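Local coordinates for glycerophosphodiester phosphodiesterase (Cytophaga hutchinsonii ATCC 33406, PDB 3CH0), which belongs to the glycerophosphodiester phosphodiesterase family, whose members adopt the TIM-barrel fold, at residues 43-48 / 56-61; 69-74 / 79-84; 146-149 / 153-156; 98-103 / 107-112. All blocks are in the same frame, centred on the assembly; numbering follows the deposited sequence.

Interaction 1 of 4, residues 43-48 / 56-61; sequences DLVISK and HDTFFH
Asp-43 and His-56 meet side by side, with their side chains pointing the same way, where strand 39-46 of the barrel faces the loop that follows strand 52-54. Followed outward, Asp-43 presents CB first, 3.5 Å from His-56 CA. Next comes CG, nearly equidistant from CA and CD2 of His-56, and then OD2, which stops 3.5 Å from His-56 CD2. This oxygen lies at the edge of the imidazole and close to its plane, although carboxylate and ring planes are turned 81° apart. OD2 thus meets the C-H edge at CD2, and it separately accepts a hydrogen bond from Asn-24 ND2.

On the far side of the ring, His-56 ND1 donates to Asp-57 OD2 over 2.7 Å at an N-H...O angle of 163°. The acceptor sits near the ring plane, but the donor reaches the carboxylate from above. With CG anti to its own backbone N (chi1 -179°), His-56 carries its ring outward past Asp-43. Two residues along each segment, Val-45 CG1 lies 3.8 Å from Thr-58 CG2, methyl-to-methyl packing with the carbonyl oxygen Asp-57 O beside it, 3.7 Å from the same CG1.

The ND1 bond limits the ring's rotation, and NE2 is thereby turned toward a bound citric acid, which may mark a pocket and whose O3 is hydrogen-bonded to it.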
loop_
_atom_site.group_PDB
_atom_site.type_symbol
_atom_site.label_atom_id
_atom_site.label_comp_id
_atom_site.label_asym_id
_atom_site.label_seq_id
_atom_site.Cartn_x
_atom_site.Cartn_y
_atom_site.Cartn_z
ATOM N N ASP A 43 2.226 -2.482 1.367
ATOM C CA ASP A 43 1.586 -3.765 1.073
ATOM C C ASP A 43 2.092 -4.799 2.044
ATOM O O ASP A 43 3.251 -4.755 2.446
ATOM C CB ASP A 43 2.020 -4.149 -0.309
ATOM C CG ASP A 43 1.756 -3.075 -1.323
ATOM O OD1 ASP A 43 0.572 -2.777 -1.517
ATOM O OD2 ASP A 43 2.681 -2.567 -2.008
ATOM N N LEU A 44 1.204 -5.721 2.447
ATOM C CA LEU A 44 1.509 -6.723 3.449
ATOM C C LEU A 44 1.198 -8.123 2.982
ATOM O O LEU A 44 0.145 -8.394 2.361
ATOM C CB LEU A 44 0.743 -6.467 4.743
ATOM C CG LEU A 44 0.855 -5.062 5.353
ATOM C CD1 LEU A 44 -0.116 -4.806 6.509
ATOM C CD2 LEU A 44 2.302 -4.838 5.805
ATOM N N VAL A 45 2.162 -8.996 3.278
ATOM C CA VAL A 45 2.073 -10.446 3.033
ATOM C C VAL A 45 2.586 -11.167 4.281
ATOM O O VAL A 45 2.978 -10.515 5.254
ATOM C CB VAL A 45 2.742 -10.879 1.751
ATOM C CG1 VAL A 45 2.285 -10.004 0.545
ATOM C CG2 VAL A 45 4.298 -10.852 1.950
ATOM N N ILE A 46 2.463 -12.502 4.276
ATOM C CA ILE A 46 2.836 -13.365 5.421
ATOM C C ILE A 46 3.909 -14.386 5.018
ATOM O O ILE A 46 3.822 -14.964 3.959
ATOM C CB ILE A 46 1.613 -14.126 5.933
ATOM C CG1 ILE A 46 0.417 -13.156 6.178
ATOM C CG2 ILE A 46 1.934 -14.872 7.264
ATOM C CD1 ILE A 46 0.629 -12.045 7.186
ATOM N N SER A 47 4.942 -14.497 5.858
ATOM C CA SER A 47 5.976 -15.501 5.670
ATOM C C SER A 47 5.457 -16.861 6.163
ATOM O O SER A 47 4.442 -16.937 6.857
ATOM C CB SER A 47 7.232 -15.152 6.477
ATOM O OG SER A 47 6.966 -15.158 7.883
ATOM N N LYS A 48 6.202 -17.906 5.802
ATOM C CA LYS A 48 5.931 -19.286 6.325
ATOM C C LYS A 48 5.758 -19.335 7.816
ATOM O O LYS A 48 4.872 -20.042 8.313
ATOM C CB LYS A 48 7.023 -20.218 5.891
ATOM C CG LYS A 48 6.775 -21.683 6.275
ATOM C CD LYS A 48 7.760 -22.565 5.531
ATOM C CE LYS A 48 7.695 -24.002 6.051
ATOM N NZ LYS A 48 8.950 -24.728 5.652
ATOM N N HIS A 56 4.890 -5.980 -1.920
ATOM C CA HIS A 56 3.773 -5.847 -2.881
ATOM C C HIS A 56 3.220 -7.182 -3.330
ATOM O O HIS A 56 2.022 -7.319 -3.624
ATOM C CB HIS A 56 4.214 -5.054 -4.116
ATOM C CG HIS A 56 3.121 -4.868 -5.099
ATOM N ND1 HIS A 56 2.974 -5.672 -6.213
ATOM C CD2 HIS A 56 2.031 -4.064 -5.070
ATOM C CE1 HIS A 56 1.872 -5.310 -6.855
ATOM N NE2 HIS A 56 1.274 -4.346 -6.171
ATOM N N ASP A 57 4.081 -8.189 -3.434
ATOM C CA ASP A 57 3.719 -9.540 -3.920
ATOM C C ASP A 57 4.073 -10.565 -2.883
ATOM O O ASP A 57 4.945 -10.370 -2.023
ATOM C CB ASP A 57 4.385 -9.817 -5.257
ATOM C CG ASP A 57 3.774 -8.980 -6.362
ATOM O OD1 ASP A 57 2.645 -9.314 -6.878
ATOM O OD2 ASP A 57 4.364 -7.920 -6.663
ATOM N N THR A 58 3.398 -11.707 -2.969
ATOM C CA THR A 58 3.683 -12.866 -2.162
ATOM C C THR A 58 4.894 -13.654 -2.671
ATOM O O THR A 58 5.125 -14.724 -2.146
ATOM C CB THR A 58 2.478 -13.797 -2.062
ATOM O OG1 THR A 58 2.125 -14.202 -3.382
ATOM C CG2 THR A 58 1.292 -13.038 -1.445
ATOM N N PHE A 59 5.553 -13.173 -3.715
ATOM C CA PHE A 59 6.745 -13.802 -4.284
ATOM C C PHE A 59 7.764 -12.667 -4.509
ATOM O O PHE A 59 7.424 -11.466 -4.527
ATOM C CB PHE A 59 6.452 -14.528 -5.610
ATOM C CG PHE A 59 5.793 -13.666 -6.636
ATOM C CD1 PHE A 59 4.406 -13.525 -6.679
ATOM C CD2 PHE A 59 6.523 -12.933 -7.534
ATOM C CE1 PHE A 59 3.833 -12.705 -7.596
ATOM C CE2 PHE A 59 5.962 -12.138 -8.418
ATOM C CZ PHE A 59 4.573 -12.005 -8.468
ATOM N N PHE A 60 9.009 -13.061 -4.781
ATOM C CA PHE A 60 10.035 -12.058 -5.162
ATOM C C PHE A 60 9.919 -11.686 -6.612
ATOM O O PHE A 60 10.097 -12.511 -7.483
ATOM C CB PHE A 60 11.456 -12.569 -4.894
ATOM C CG PHE A 60 11.839 -12.485 -3.461
ATOM C CD1 PHE A 60 12.432 -11.314 -2.937
ATOM C CD2 PHE A 60 11.539 -13.534 -2.580
ATOM C CE1 PHE A 60 12.761 -11.228 -1.588
ATOM C CE2 PHE A 60 11.853 -13.452 -1.260
ATOM C CZ PHE A 60 12.479 -12.276 -0.735
ATOM N N HIS A 61 9.590 -10.425 -6.875
ATOM C CA HIS A 61 9.247 -9.981 -8.200
ATOM C C HIS A 61 10.486 -9.728 -9.026
ATOM O O HIS A 61 11.475 -9.104 -8.550
ATOM C CB HIS A 61 8.383 -8.693 -8.115
ATOM C CG HIS A 61 7.589 -8.415 -9.346
ATOM N ND1 HIS A 61 8.145 -7.919 -10.504
ATOM C CD2 HIS A 61 6.253 -8.503 -9.577
ATOM C CE1 HIS A 61 7.195 -7.743 -11.403
ATOM N NE2 HIS A 61 6.040 -8.123 -10.879
#

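Interaction 2 of 4, residues 69-74 / 79-84; sequences DGEDVT and KNFNLY
Val-73 and Phe-81 have the nearest CA atoms, 8.7 Å apart, so side chains and one water bridge the two segments. Phe-81 is the centre of an inverse gamma turn, and its ring reaches across the separation. CG2 of Val-73 stands 4.0 Å from Phe-81 CE2, meeting the ring obliquely, and Val-73 CG1 is 4.1 Å from both CD2 and CE2 of Phe-81. The valine and phenylalanine side chains run antiparallel alongside one another.

Glu-71 approaches the ring differently. Its chain, extended beyond CG (chi2 -179°), brings OE1 to 3.6 Å from Phe-81 CZ, at the ring edge and near its plane, with carboxylate and ring planes 73° apart. Glu-71 and Val-73 belong to the excursion around the short antiparallel pair 67-68 and 71-72, an addition outside the main barrel sheet; Val-68 of that pair also touches Val-73 and Phe-81.

A water supplies the polar link: it donates to Glu-71 OE1 over 3.0 Å and accepts from Asn-80 ND2 at the same distance. Farther along, Asn-82 OD1 accepts from Tyr-84 N at 3.1 Å in an Asx turn, with the donor 61° out of the carbonyl plane, as the chain enters the 3-10 segment.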
loop_
_atom_site.group_PDB
_atom_site.type_symbol
_atom_site.label_atom_id
_atom_site.label_comp_id
_atom_site.label_asym_id
_atom_site.label_seq_id
_atom_site.Cartn_x
_atom_site.Cartn_y
_atom_site.Cartn_z
ATOM N N ASP A 69 18.626 -17.293 -3.929
ATOM C CA ASP A 69 19.388 -18.536 -3.770
ATOM C C ASP A 69 20.251 -18.770 -5.030
ATOM O O ASP A 69 20.297 -19.855 -5.610
ATOM C CB ASP A 69 18.433 -19.727 -3.480
ATOM C CG ASP A 69 19.172 -20.962 -2.962
ATOM O OD1 ASP A 69 20.184 -20.784 -2.229
ATOM O OD2 ASP A 69 18.747 -22.101 -3.295
ATOM N N GLY A 70 20.897 -17.703 -5.493
ATOM C CA GLY A 70 21.787 -17.772 -6.658
ATOM C C GLY A 70 21.180 -17.665 -8.016
ATOM O O GLY A 70 21.868 -17.508 -9.013
ATOM N N GLU A 71 19.842 -17.692 -8.089
ATOM C CA GLU A 71 19.137 -17.652 -9.372
ATOM C C GLU A 71 18.714 -16.239 -9.817
ATOM O O GLU A 71 18.145 -15.514 -9.027
ATOM C CB GLU A 71 17.843 -18.510 -9.289
ATOM C CG GLU A 71 18.012 -19.940 -8.848
ATOM C CD GLU A 71 16.676 -20.693 -8.829
ATOM O OE1 GLU A 71 15.921 -20.550 -9.824
ATOM O OE2 GLU A 71 16.441 -21.409 -7.826
ATOM N N ASP A 72 18.987 -15.889 -11.061
ATOM C CA ASP A 72 18.472 -14.699 -11.735
ATOM C C ASP A 72 16.932 -14.761 -11.685
ATOM O O ASP A 72 16.339 -15.719 -12.167
ATOM C CB ASP A 72 18.946 -14.702 -13.189
ATOM C CG ASP A 72 18.484 -13.493 -13.988
ATOM O OD1 ASP A 72 17.911 -12.525 -13.437
ATOM O OD2 ASP A 72 18.659 -13.512 -15.228
ATOM N N VAL A 73 16.307 -13.727 -11.119
ATOM C CA VAL A 73 14.838 -13.639 -11.036
ATOM C C VAL A 73 14.257 -13.030 -12.310
ATOM O O VAL A 73 14.546 -11.891 -12.673
ATOM C CB VAL A 73 14.347 -12.856 -9.802
ATOM C CG1 VAL A 73 12.766 -13.038 -9.728
ATOM C CG2 VAL A 73 14.989 -13.328 -8.531
ATOM N N THR A 74 13.500 -13.845 -13.046
ATOM C CA THR A 74 12.847 -13.435 -14.275
ATOM C C THR A 74 11.316 -13.627 -14.148
ATOM O O THR A 74 10.831 -14.209 -13.170
ATOM C CB THR A 74 13.296 -14.337 -15.458
ATOM O OG1 THR A 74 12.891 -15.675 -15.165
ATOM C CG2 THR A 74 14.848 -14.259 -15.607
ATOM N N LYS A 79 7.507 -16.474 -9.596
ATOM C CA LYS A 79 6.502 -17.089 -8.724
ATOM C C LYS A 79 6.992 -18.308 -7.976
ATOM O O LYS A 79 6.377 -18.730 -6.996
ATOM C CB LYS A 79 5.185 -17.369 -9.506
ATOM C CG LYS A 79 4.576 -16.052 -10.023
ATOM C CD LYS A 79 3.155 -16.219 -10.499
ATOM C CE LYS A 79 2.614 -14.902 -11.006
ATOM N NZ LYS A 79 1.155 -14.993 -11.306
ATOM N N ASN A 80 8.135 -18.879 -8.389
ATOM C CA ASN A 80 8.779 -19.927 -7.588
ATOM C C ASN A 80 9.245 -19.484 -6.205
ATOM O O ASN A 80 9.421 -20.313 -5.307
ATOM C CB ASN A 80 10.030 -20.497 -8.298
ATOM C CG ASN A 80 9.743 -21.065 -9.657
ATOM O OD1 ASN A 80 8.594 -21.174 -10.094
ATOM N ND2 ASN A 80 10.808 -21.440 -10.346
ATOM N N PHE A 81 9.536 -18.186 -6.051
ATOM C CA PHE A 81 10.172 -17.635 -4.843
ATOM C C PHE A 81 9.066 -17.077 -3.962
ATOM O O PHE A 81 8.894 -15.870 -3.792
ATOM C CB PHE A 81 11.210 -16.572 -5.212
ATOM C CG PHE A 81 12.190 -17.051 -6.241
ATOM C CD1 PHE A 81 12.941 -18.195 -6.001
ATOM C CD2 PHE A 81 12.322 -16.415 -7.447
ATOM C CE1 PHE A 81 13.833 -18.681 -6.962
ATOM C CE2 PHE A 81 13.227 -16.920 -8.427
ATOM C CZ PHE A 81 13.968 -18.052 -8.148
ATOM N N ASN A 82 8.344 -18.022 -3.388
ATOM C CA ASN A 82 7.093 -17.723 -2.649
ATOM C C ASN A 82 7.366 -17.424 -1.202
ATOM O O ASN A 82 7.830 -18.274 -0.439
ATOM C CB ASN A 82 6.221 -18.976 -2.725
ATOM C CG ASN A 82 4.871 -18.831 -2.012
ATOM O OD1 ASN A 82 4.507 -17.749 -1.534
ATOM N ND2 ASN A 82 4.090 -19.918 -2.012
ATOM N N LEU A 83 7.120 -16.178 -0.797
ATOM C CA LEU A 83 7.355 -15.766 0.571
ATOM C C LEU A 83 6.626 -16.578 1.632
ATOM O O LEU A 83 7.096 -16.789 2.727
ATOM C CB LEU A 83 7.062 -14.258 0.783
ATOM C CG LEU A 83 8.121 -13.232 0.365
ATOM C CD1 LEU A 83 8.268 -13.144 -1.135
ATOM C CD2 LEU A 83 7.784 -11.899 1.034
ATOM N N TYR A 84 5.418 -17.020 1.294
ATOM C CA TYR A 84 4.654 -17.859 2.224
ATOM C C TYR A 84 5.263 -19.267 2.470
ATOM O O TYR A 84 4.850 -19.942 3.413
ATOM C CB TYR A 84 3.206 -17.984 1.747
ATOM C CG TYR A 84 2.223 -18.452 2.772
ATOM C CD1 TYR A 84 2.249 -17.970 4.056
ATOM C CD2 TYR A 84 1.241 -19.390 2.443
ATOM C CE1 TYR A 84 1.325 -18.411 5.021
ATOM C CE2 TYR A 84 0.333 -19.833 3.366
ATOM C CZ TYR A 84 0.371 -19.353 4.640
ATOM O OH TYR A 84 -0.483 -19.759 5.624
HETATM O O HOH W 1 13.380 -21.845 -8.803
#

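Interaction 3 of 4, residues 146-149 / 153-156; sequences IDHP and LFCD. With EDO (1,2-ethanediol), chain K.
His-148 and Phe-154 form an aromatic pair that is neither stacked nor edge-to-face: the ring planes are inclined at 42° and the centroids lie 5.3 Å apart. The nearest atoms are His-148 CB and Phe-154 CE2, at 3.5 Å, so the phenylalanine leans on the root of the histidine as much as on its ring. His-148 CG occupies the position between its backbone N and carbonyl carbon (chi1 50°), which folds the imidazole back over the following residue. There ND1 donates to Pro-149 O over 2.9 Å, nearly straight at 172°, with the acceptor in the ring plane. NE2 is hydrogen-bonded to the backbone N of Thr-140.

Pro-149 meets the first turn of helix 151-164 through two of its atoms. CB packs 3.7 Å from Leu-153 CD2, whereas CD faces the Phe-154 ring obliquely, 4.1 Å from CD2; the proline crosses each partner at about a right angle. Ile-46 of strand 39-46 touches both Pro-149 and Phe-154, placing the loop-helix junction against the outside of the barrel sheet.

Across the segments the contact is apolar, while the buried imidazole is hydrogen-bonded at both nitrogens, which limits its rotation beside Phe-154.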
loop_
_atom_site.group_PDB
_atom_site.type_symbol
_atom_site.label_atom_id
_atom_site.label_comp_id
_atom_site.label_asym_id
_atom_site.label_seq_id
_atom_site.Cartn_x
_atom_site.Cartn_y
_atom_site.Cartn_z
ATOM N N ILE A 146 -1.924 -21.081 -0.415
ATOM C CA ILE A 146 -0.815 -21.270 -1.370
ATOM C C ILE A 146 0.126 -20.067 -1.235
ATOM O O ILE A 146 1.331 -20.258 -1.001
ATOM C CB ILE A 146 -1.286 -21.416 -2.857
ATOM C CG1 ILE A 146 -2.179 -22.647 -3.003
ATOM C CG2 ILE A 146 -0.100 -21.476 -3.854
ATOM C CD1 ILE A 146 -2.827 -22.749 -4.403
ATOM N N ASP A 147 -0.423 -18.869 -1.395
ATOM C CA ASP A 147 0.334 -17.595 -1.432
ATOM C C ASP A 147 0.248 -16.824 -0.142
ATOM O O ASP A 147 1.056 -15.908 0.064
ATOM C CB ASP A 147 -0.154 -16.768 -2.572
ATOM C CG ASP A 147 0.007 -17.488 -3.908
ATOM O OD1 ASP A 147 1.065 -18.120 -4.111
ATOM O OD2 ASP A 147 -0.943 -17.447 -4.723
ATOM N N HIS A 148 -0.697 -17.183 0.717
ATOM C CA HIS A 148 -0.918 -16.501 1.975
ATOM C C HIS A 148 -1.952 -17.313 2.770
ATOM O O HIS A 148 -2.554 -18.227 2.205
ATOM C CB HIS A 148 -1.442 -15.063 1.726
ATOM C CG HIS A 148 -2.599 -15.027 0.782
ATOM N ND1 HIS A 148 -3.859 -15.540 1.090
ATOM C CD2 HIS A 148 -2.678 -14.552 -0.484
ATOM C CE1 HIS A 148 -4.637 -15.393 0.030
ATOM N NE2 HIS A 148 -3.949 -14.808 -0.944
ATOM N N PRO A 149 -2.158 -16.978 4.043
ATOM C CA PRO A 149 -3.151 -17.729 4.833
ATOM C C PRO A 149 -4.610 -17.447 4.386
ATOM O O PRO A 149 -4.877 -16.610 3.556
ATOM C CB PRO A 149 -2.954 -17.187 6.242
ATOM C CG PRO A 149 -1.608 -16.437 6.231
ATOM C CD PRO A 149 -1.460 -15.947 4.844
ATOM N N LEU A 153 -6.744 -15.471 9.435
ATOM C CA LEU A 153 -5.345 -15.502 9.932
ATOM C C LEU A 153 -4.561 -14.326 9.344
ATOM O O LEU A 153 -3.773 -13.689 10.069
ATOM C CB LEU A 153 -4.636 -16.838 9.620
ATOM C CG LEU A 153 -3.209 -16.955 10.172
ATOM C CD1 LEU A 153 -3.150 -16.603 11.691
ATOM C CD2 LEU A 153 -2.671 -18.328 9.764
ATOM N N PHE A 154 -4.696 -14.097 8.022
ATOM C CA PHE A 154 -3.994 -12.985 7.355
ATOM C C PHE A 154 -4.348 -11.709 8.110
ATOM O O PHE A 154 -3.493 -10.928 8.509
ATOM C CB PHE A 154 -4.398 -12.962 5.876
ATOM C CG PHE A 154 -3.447 -12.250 4.924
ATOM C CD1 PHE A 154 -2.634 -11.194 5.332
ATOM C CD2 PHE A 154 -3.475 -12.593 3.580
ATOM C CE1 PHE A 154 -1.841 -10.528 4.452
ATOM C CE2 PHE A 154 -2.652 -11.918 2.658
ATOM C CZ PHE A 154 -1.839 -10.882 3.113
ATOM N N CYS A 155 -5.642 -11.467 8.296
ATOM C CA CYS A 155 -6.065 -10.227 8.936
ATOM C C CYS A 155 -5.661 -10.164 10.409
ATOM O O CYS A 155 -5.267 -9.135 10.932
ATOM C CB CYS A 155 -7.592 -10.009 8.809
ATOM S SG CYS A 155 -8.122 -9.724 7.098
ATOM N N ASP A 156 -5.815 -11.290 11.095
ATOM C CA ASP A 156 -5.504 -11.288 12.523
ATOM C C ASP A 156 -4.022 -11.013 12.737
ATOM O O ASP A 156 -3.673 -10.313 13.666
ATOM C CB ASP A 156 -5.848 -12.633 13.138
ATOM C CG ASP A 156 -7.352 -12.870 13.256
ATOM O OD1 ASP A 156 -8.141 -11.945 13.106
ATOM O OD2 ASP A 156 -7.667 -14.057 13.562
HETATM C C1 EDO K . -2.620 -15.469 15.403
HETATM O O1 EDO K . -3.355 -15.764 16.593
HETATM C C2 EDO K . -3.211 -14.185 14.857
HETATM O O2 EDO K . -2.864 -13.040 15.673
#

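Interaction 4 of 4, residues 98-103 / 107-112; sequences MKTHPR and QKKVPA
Lys-109 and Lys-99 supply the polar bond across this contact, formed by side chain and backbone: Lys-109 NZ donates to Lys-99 O over 2.8 Å. The ammonium approaches from above the carbonyl plane, 46° out of it. Within its own segment it also donates to Gln-107 OE1 over 2.7 Å, this time in the carbonyl plane, and a third bond runs to Gly-97 O. Bends at chi2 and chi3 curl the lysine back so that one nitrogen can reach all three oxygens.

The aliphatic part of that curl makes van der Waals contacts. Lys-109 CD lies 3.4 Å from Met-98 O and 3.6 Å from Lys-99 O, tucked against the backbone that the nitrogen grips. At the other end selenomethionine Met-98 lays its selenium over the peptide joining Val-110 to Pro-111, with SE 3.5 Å from Pro-111 N and 3.8 Å from Pro-111 CD.

A local bond braces the turn side: Arg-103 N donates to His-101 ND1 over 3.1 Å, tilted from the ring plane. The touching parts run 153° apart, close to antiparallel, in the long loop between helices 88-91 and 117-127, where no regular strand forms.

Three acceptors around Lys-109 NZ match the three N-H bonds of an ammonium, consistent with a protonated lysine that ties the two arms of the loop together.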
loop_
_atom_site.group_PDB
_atom_site.type_symbol
_atom_site.label_atom_id
_atom_site.label_comp_id
_atom_site.label_asym_id
_atom_site.label_seq_id
_atom_site.Cartn_x
_atom_site.Cartn_y
_atom_site.Cartn_z
HETATM N N MSE A 98 18.893 -3.133 -5.456
HETATM C CA MSE A 98 19.979 -2.838 -6.392
HETATM C C MSE A 98 19.695 -3.078 -7.856
HETATM O O MSE A 98 20.415 -2.589 -8.742
HETATM C CB MSE A 98 21.222 -3.660 -6.012
HETATM C CG MSE A 98 21.836 -3.236 -4.725
HETATM SE SE MSE A 98 22.519 -1.365 -4.728
HETATM C CE MSE A 98 23.814 -1.487 -6.222
ATOM N N LYS A 99 18.687 -3.893 -8.136
ATOM C CA LYS A 99 18.298 -4.112 -9.513
ATOM C C LYS A 99 17.587 -2.917 -10.114
ATOM O O LYS A 99 16.689 -2.343 -9.523
ATOM C CB LYS A 99 17.387 -5.337 -9.651
ATOM C CG LYS A 99 17.148 -5.779 -11.088
ATOM C CD LYS A 99 16.360 -7.081 -11.089
ATOM C CE LYS A 99 16.251 -7.769 -12.432
ATOM N NZ LYS A 99 15.605 -9.109 -12.257
ATOM N N THR A 100 17.938 -2.552 -11.342
ATOM C CA THR A 100 17.262 -1.504 -12.037
ATOM C C THR A 100 15.811 -1.857 -12.355
ATOM O O THR A 100 15.552 -2.917 -12.909
ATOM C CB THR A 100 17.973 -1.139 -13.344
ATOM O OG1 THR A 100 19.288 -0.693 -12.998
ATOM C CG2 THR A 100 17.224 -0.050 -14.066
ATOM N N HIS A 101 14.897 -0.984 -11.923
ATOM C CA HIS A 101 13.478 -1.129 -12.179
ATOM C C HIS A 101 13.161 -0.515 -13.536
ATOM O O HIS A 101 13.266 0.693 -13.687
ATOM C CB HIS A 101 12.657 -0.440 -11.057
ATOM C CG HIS A 101 11.217 -0.855 -11.049
ATOM N ND1 HIS A 101 10.483 -1.037 -12.214
ATOM C CD2 HIS A 101 10.386 -1.166 -10.026
ATOM C CE1 HIS A 101 9.252 -1.410 -11.889
ATOM N NE2 HIS A 101 9.176 -1.528 -10.572
ATOM N N PRO A 102 12.731 -1.358 -14.498
ATOM C CA PRO A 102 12.500 -0.882 -15.867
ATOM C C PRO A 102 11.495 0.274 -15.947
ATOM O O PRO A 102 11.555 1.099 -16.870
ATOM C CB PRO A 102 11.945 -2.115 -16.593
ATOM C CG PRO A 102 12.220 -3.296 -15.744
ATOM C CD PRO A 102 12.398 -2.784 -14.326
ATOM N N ARG A 103 10.578 0.361 -14.965
ATOM C CA ARG A 103 9.556 1.400 -14.994
ATOM C C ARG A 103 9.811 2.605 -14.104
ATOM O O ARG A 103 9.045 3.578 -14.153
ATOM C CB ARG A 103 8.184 0.774 -14.704
ATOM C CG ARG A 103 7.855 -0.422 -15.619
ATOM C CD ARG A 103 6.434 -0.867 -15.465
ATOM N NE ARG A 103 6.324 -1.691 -14.256
ATOM C CZ ARG A 103 5.521 -1.472 -13.216
ATOM N NH1 ARG A 103 4.656 -0.479 -13.217
ATOM N NH2 ARG A 103 5.558 -2.308 -12.201
ATOM N N GLN A 107 14.881 5.698 -9.987
ATOM C CA GLN A 107 14.942 5.187 -8.632
ATOM C C GLN A 107 16.381 5.012 -8.173
ATOM O O GLN A 107 17.204 4.447 -8.918
ATOM C CB GLN A 107 14.240 3.849 -8.531
ATOM C CG GLN A 107 14.002 3.355 -7.123
ATOM C CD GLN A 107 13.448 1.979 -7.149
ATOM O OE1 GLN A 107 14.181 0.976 -7.259
ATOM N NE2 GLN A 107 12.103 1.913 -7.087
ATOM N N LYS A 108 16.650 5.409 -6.937
ATOM C CA LYS A 108 17.993 5.293 -6.350
ATOM C C LYS A 108 18.316 3.841 -6.039
ATOM O O LYS A 108 17.563 3.112 -5.342
ATOM C CB LYS A 108 18.125 6.149 -5.085
ATOM C CG LYS A 108 19.375 5.909 -4.290
ATOM C CD LYS A 108 20.582 6.482 -4.958
ATOM C CE LYS A 108 21.817 6.114 -4.143
ATOM N NZ LYS A 108 22.895 6.971 -4.492
ATOM N N LYS A 109 19.482 3.401 -6.503
ATOM C CA LYS A 109 19.897 2.052 -6.241
ATOM C C LYS A 109 20.707 1.999 -4.985
ATOM O O LYS A 109 21.816 2.551 -4.921
ATOM C CB LYS A 109 20.708 1.483 -7.438
ATOM C CG LYS A 109 19.997 1.465 -8.730
ATOM C CD LYS A 109 18.870 0.418 -8.753
ATOM C CE LYS A 109 17.540 1.011 -8.330
ATOM N NZ LYS A 109 16.570 -0.019 -7.959
ATOM N N VAL A 110 20.149 1.318 -3.980
ATOM C CA VAL A 110 20.731 1.111 -2.665
ATOM C C VAL A 110 20.396 -0.294 -2.189
ATOM O O VAL A 110 19.354 -0.872 -2.577
ATOM C CB VAL A 110 20.232 2.117 -1.600
ATOM C CG1 VAL A 110 20.695 3.580 -1.929
ATOM C CG2 VAL A 110 18.700 2.059 -1.464
ATOM N N PRO A 111 21.294 -0.913 -1.429
ATOM C CA PRO A 111 20.993 -2.228 -0.840
ATOM C C PRO A 111 19.744 -2.127 0.038
ATOM O O PRO A 111 19.619 -1.181 0.833
ATOM C CB PRO A 111 22.235 -2.549 0.024
ATOM C CG PRO A 111 23.319 -1.709 -0.599
ATOM C CD PRO A 111 22.646 -0.426 -1.053
ATOM N N ALA A 112 18.789 -3.059 -0.151
ATOM C CA ALA A 112 17.601 -3.074 0.671
ATOM C C ALA A 112 17.027 -4.441 0.720
ATOM O O ALA A 112 17.233 -5.208 -0.215
ATOM C CB ALA A 112 16.578 -2.081 0.105
#

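In the fold
Interactions 1, 2 and 3 touch one another; interaction 4 touches only interaction 2, at Lys-99 NZ and Val-73 O. Strand 39-46 serves two contacts: one side of it faces the His-56 loop in interaction 1, and the other, through the Ile-46 side chain, meets Phe-154 and Pro-149 of interaction 3, while Leu-44 O touches Phe-154. Segments 56-61 and 79-84 are joined by probable backbone hydrogen bonds, Thr-58 O to Leu-83 N among them. Interaction 3 is buried and apolar; interaction 2 centres on a buried ring with an exposed, water-bridged glutamate. Interaction 1 is partly buried beside the citric acid, and interaction 4 relies on a multiply bonded ammonium in a partly buried surface loop.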